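Local coordinates for protein terminal uridylyltransferase 1 (Trypanosoma brucei, PDB 5HZD) that adds uridines from UTP to the 3' ends of guide RNAs, ribosomal RNAs and some mRNAs during mitochondrial RNA editing, at residues Ser198-Asp211 with Leu260-Ala272. Numbering follows the deposited sequence.
Sequences SIRFILNGPATRED and LASASLRTKVQPA
An antiparallel edge pairing joins Ile199–Leu203 to Thr267–Pro271, and a capped helix start next to it shows how one carboxylate can tie a loop to the start of a helix. Along the ladder Arg200 pairs with Gln270 and Ile202 with Lys268 through backbone bonds. At one end the Arg200 side chain bends at chi2 and chi3, and its NH2 donates to Ala272 O at 3.0 Å, with that oxygen lying in the guanidinium plane. On the other face Phe201 meets Val219 of helix 209-223 and Val269 meets Ala254 of helix 247-254; there Val269 lays CG2 over one face of the Phe201 ring, 3.8 Å from its centroid, a CH-pi contact. Beside it Thr267 CG2 rests against Leu203 CG at 3.7 Å. These strands belong to a four-stranded antiparallel sheet in which 267-271 is outermost and 239-244 flanks 198-203 on its other side. Beyond Leu203, Asn204, its CG held between the backbone N and the carbonyl carbon (chi1 69°), sends its amide across to the type II turn Ser262–Leu265: ND2 donates almost straight to Ser264 O (168° at the hydrogen), while OD1 takes Arg266 N from above the amide plane. Thr208 and Asp211 form a capping box, and Asp211 also reaches across the contact. Its OD1 receives Ser262 N at 3.0 Å through the syn lone pair; its OD2 accepts Thr208 N on the anti side and Ser262 OG, 2.5 Å away, on the syn side.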
# COMPACT_ATOMS: atom_id res chain seq x y z
N SER A 198 22.62 -17.18 -11.19
CA SER A 198 22.82 -18.44 -11.92
C SER A 198 21.58 -19.32 -11.89
O SER A 198 20.82 -19.32 -10.92
CB SER A 198 23.98 -19.22 -11.32
OG SER A 198 25.17 -18.43 -11.35
N ILE A 199 21.41 -20.10 -12.96
CA ILE A 199 20.26 -21.00 -13.07
C ILE A 199 20.74 -22.37 -13.56
O ILE A 199 21.86 -22.52 -14.03
CB ILE A 199 19.20 -20.47 -14.06
CG1 ILE A 199 19.83 -20.29 -15.44
CG2 ILE A 199 18.60 -19.14 -13.55
CD1 ILE A 199 18.88 -19.72 -16.48
N ARG A 200 19.86 -23.36 -13.46
CA ARG A 200 20.19 -24.70 -13.86
C ARG A 200 19.05 -25.26 -14.69
O ARG A 200 17.90 -25.21 -14.27
CB ARG A 200 20.30 -25.56 -12.62
CG ARG A 200 21.24 -26.70 -12.77
CD ARG A 200 22.43 -26.52 -11.83
NE ARG A 200 22.00 -26.19 -10.47
CZ ARG A 200 21.39 -27.04 -9.65
NH1 ARG A 200 21.12 -28.28 -10.04
NH2 ARG A 200 21.05 -26.65 -8.43
N PHE A 201 19.38 -25.81 -15.85
CA PHE A 201 18.39 -26.56 -16.60
C PHE A 201 18.60 -28.05 -16.37
O PHE A 201 19.68 -28.56 -16.67
CB PHE A 201 18.54 -26.25 -18.08
CG PHE A 201 18.27 -24.82 -18.44
CD1 PHE A 201 19.27 -23.85 -18.35
CD2 PHE A 201 17.01 -24.44 -18.91
CE1 PHE A 201 19.00 -22.53 -18.68
CE2 PHE A 201 16.74 -23.13 -19.26
CZ PHE A 201 17.74 -22.17 -19.14
N ILE A 202 17.59 -28.77 -15.88
CA ILE A 202 17.67 -30.23 -15.80
C ILE A 202 16.93 -30.81 -16.99
O ILE A 202 15.76 -30.47 -17.21
CB ILE A 202 17.01 -30.76 -14.51
CG1 ILE A 202 17.68 -30.13 -13.29
CG2 ILE A 202 17.05 -32.27 -14.46
CD1 ILE A 202 19.14 -30.26 -13.29
N LEU A 203 17.59 -31.66 -17.75
CA LEU A 203 16.99 -32.27 -18.93
C LEU A 203 16.50 -33.66 -18.62
O LEU A 203 17.07 -34.35 -17.76
CB LEU A 203 18.01 -32.34 -20.08
CG LEU A 203 18.36 -31.02 -20.78
CD1 LEU A 203 19.15 -30.05 -19.88
CD2 LEU A 203 19.13 -31.33 -22.06
N ASN A 204 15.48 -34.12 -19.35
CA ASN A 204 14.96 -35.47 -19.12
C ASN A 204 15.72 -36.61 -19.80
O ASN A 204 15.31 -37.78 -19.76
CB ASN A 204 13.45 -35.52 -19.44
CG ASN A 204 13.19 -35.38 -20.92
OD1 ASN A 204 14.08 -34.99 -21.67
ND2 ASN A 204 11.97 -35.68 -21.34
N GLY A 205 16.84 -36.29 -20.45
CA GLY A 205 17.71 -37.28 -21.05
C GLY A 205 18.96 -36.54 -21.46
O GLY A 205 19.06 -35.34 -21.26
N PRO A 206 19.92 -37.26 -22.03
CA PRO A 206 21.18 -36.64 -22.44
C PRO A 206 21.00 -35.83 -23.73
O PRO A 206 20.29 -36.29 -24.64
CB PRO A 206 22.10 -37.84 -22.68
CG PRO A 206 21.18 -38.97 -22.98
CD PRO A 206 19.94 -38.72 -22.18
N ALA A 207 21.63 -34.66 -23.79
CA ALA A 207 21.57 -33.80 -24.96
C ALA A 207 22.70 -34.15 -25.92
O ALA A 207 23.83 -34.36 -25.50
CB ALA A 207 21.72 -32.33 -24.52
N THR A 208 22.39 -34.20 -27.21
CA THR A 208 23.43 -34.30 -28.22
C THR A 208 24.18 -32.98 -28.31
O THR A 208 23.79 -31.99 -27.72
CB THR A 208 22.85 -34.60 -29.61
OG1 THR A 208 22.00 -33.51 -30.00
CG2 THR A 208 22.02 -35.90 -29.59
N ARG A 209 25.27 -32.97 -29.07
CA ARG A 209 26.01 -31.74 -29.26
C ARG A 209 25.13 -30.66 -29.90
O ARG A 209 25.19 -29.49 -29.51
CB ARG A 209 27.27 -32.02 -30.10
CG ARG A 209 27.91 -30.78 -30.74
CD ARG A 209 28.64 -29.90 -29.75
NE ARG A 209 29.39 -28.86 -30.46
CZ ARG A 209 30.15 -27.95 -29.87
NH1 ARG A 209 30.26 -27.94 -28.55
NH2 ARG A 209 30.80 -27.04 -30.60
N GLU A 210 24.29 -31.05 -30.86
CA GLU A 210 23.41 -30.11 -31.51
C GLU A 210 22.41 -29.58 -30.49
O GLU A 210 22.12 -28.39 -30.46
CB GLU A 210 22.66 -30.75 -32.67
CG GLU A 210 21.67 -29.82 -33.33
CD GLU A 210 20.93 -30.43 -34.50
OE1 GLU A 210 20.68 -31.66 -34.51
OE2 GLU A 210 20.60 -29.66 -35.43
N ASP A 211 21.91 -30.47 -29.63
CA ASP A 211 20.95 -30.05 -28.59
C ASP A 211 21.58 -29.03 -27.64
O ASP A 211 20.92 -28.04 -27.26
CB ASP A 211 20.50 -31.24 -27.73
CG ASP A 211 19.56 -32.18 -28.44
OD1 ASP A 211 18.64 -31.71 -29.15
OD2 ASP A 211 19.76 -33.41 -28.28
N LEU A 260 14.70 -27.94 -28.67
CA LEU A 260 15.81 -28.83 -28.87
C LEU A 260 15.48 -29.75 -30.04
O LEU A 260 14.31 -29.90 -30.42
CB LEU A 260 16.11 -29.60 -27.59
CG LEU A 260 16.33 -28.67 -26.38
CD1 LEU A 260 16.70 -29.50 -25.17
CD2 LEU A 260 17.35 -27.57 -26.63
N ALA A 261 16.51 -30.33 -30.62
CA ALA A 261 16.36 -31.18 -31.80
C ALA A 261 15.84 -32.58 -31.45
O ALA A 261 14.92 -33.07 -32.12
CB ALA A 261 17.67 -31.26 -32.55
N SER A 262 16.41 -33.21 -30.41
CA SER A 262 16.09 -34.61 -30.08
C SER A 262 14.65 -34.74 -29.66
O SER A 262 14.17 -34.02 -28.80
CB SER A 262 16.99 -35.15 -28.95
OG SER A 262 18.34 -35.23 -29.36
N ALA A 263 13.96 -35.68 -30.29
CA ALA A 263 12.56 -35.87 -30.00
C ALA A 263 12.34 -36.16 -28.52
O ALA A 263 13.02 -37.04 -27.95
CB ALA A 263 12.02 -37.00 -30.83
N SER A 264 11.38 -35.45 -27.95
CA SER A 264 10.93 -35.58 -26.56
C SER A 264 11.93 -35.18 -25.50
O SER A 264 11.71 -35.41 -24.32
CB SER A 264 10.42 -36.98 -26.26
OG SER A 264 9.31 -37.31 -27.09
N LEU A 265 13.04 -34.57 -25.92
CA LEU A 265 13.95 -34.00 -24.94
C LEU A 265 13.38 -32.70 -24.39
O LEU A 265 13.04 -31.79 -25.14
CB LEU A 265 15.32 -33.78 -25.57
CG LEU A 265 16.45 -33.31 -24.64
CD1 LEU A 265 16.78 -34.44 -23.65
CD2 LEU A 265 17.66 -33.04 -25.51
N ARG A 266 13.29 -32.61 -23.07
CA ARG A 266 12.63 -31.48 -22.43
C ARG A 266 13.50 -30.97 -21.29
O ARG A 266 14.36 -31.72 -20.80
CB ARG A 266 11.29 -31.91 -21.82
CG ARG A 266 10.33 -32.49 -22.84
CD ARG A 266 9.66 -31.40 -23.66
NE ARG A 266 8.76 -32.02 -24.63
CZ ARG A 266 9.10 -32.31 -25.89
NH1 ARG A 266 10.31 -32.01 -26.35
NH2 ARG A 266 8.21 -32.89 -26.68
N THR A 267 13.27 -29.73 -20.89
CA THR A 267 14.00 -29.11 -19.79
C THR A 267 13.08 -28.60 -18.70
O THR A 267 11.91 -28.27 -18.94
CB THR A 267 14.84 -27.89 -20.25
OG1 THR A 267 13.99 -26.87 -20.79
CG2 THR A 267 15.86 -28.28 -21.29
N LYS A 268 13.61 -28.53 -17.48
CA LYS A 268 12.99 -27.76 -16.41
C LYS A 268 14.08 -26.85 -15.89
O LYS A 268 15.27 -27.19 -15.99
CB LYS A 268 12.54 -28.69 -15.29
CG LYS A 268 11.45 -29.68 -15.69
CD LYS A 268 11.06 -30.55 -14.49
CE LYS A 268 9.58 -30.88 -14.51
NZ LYS A 268 9.19 -31.52 -15.79
N VAL A 269 13.70 -25.69 -15.35
CA VAL A 269 14.71 -24.70 -14.95
C VAL A 269 14.35 -24.08 -13.61
O VAL A 269 13.17 -23.87 -13.30
CB VAL A 269 14.87 -23.61 -16.04
CG1 VAL A 269 13.58 -22.81 -16.17
CG2 VAL A 269 16.04 -22.65 -15.71
N GLN A 270 15.36 -23.79 -12.81
CA GLN A 270 15.12 -23.01 -11.60
C GLN A 270 16.43 -22.35 -11.18
O GLN A 270 17.47 -22.63 -11.77
CB GLN A 270 14.57 -23.89 -10.49
CG GLN A 270 15.48 -24.98 -10.00
CD GLN A 270 14.75 -25.84 -8.98
OE1 GLN A 270 13.58 -26.18 -9.17
NE2 GLN A 270 15.43 -26.16 -7.87
N PRO A 271 16.38 -21.43 -10.21
CA PRO A 271 17.66 -20.85 -9.78
C PRO A 271 18.62 -21.92 -9.27
O PRO A 271 18.18 -22.95 -8.75
CB PRO A 271 17.25 -19.93 -8.64
CG PRO A 271 15.81 -19.52 -9.00
CD PRO A 271 15.22 -20.76 -9.57
N ALA A 272 19.93 -21.68 -9.42
CA ALA A 272 20.94 -22.65 -9.02
C ALA A 272 20.95 -22.92 -7.51
O ALA A 272 21.43 -23.96 -7.07
CB ALA A 272 22.32 -22.21 -9.50
O HOH W 1 19.21 -36.84 -27.00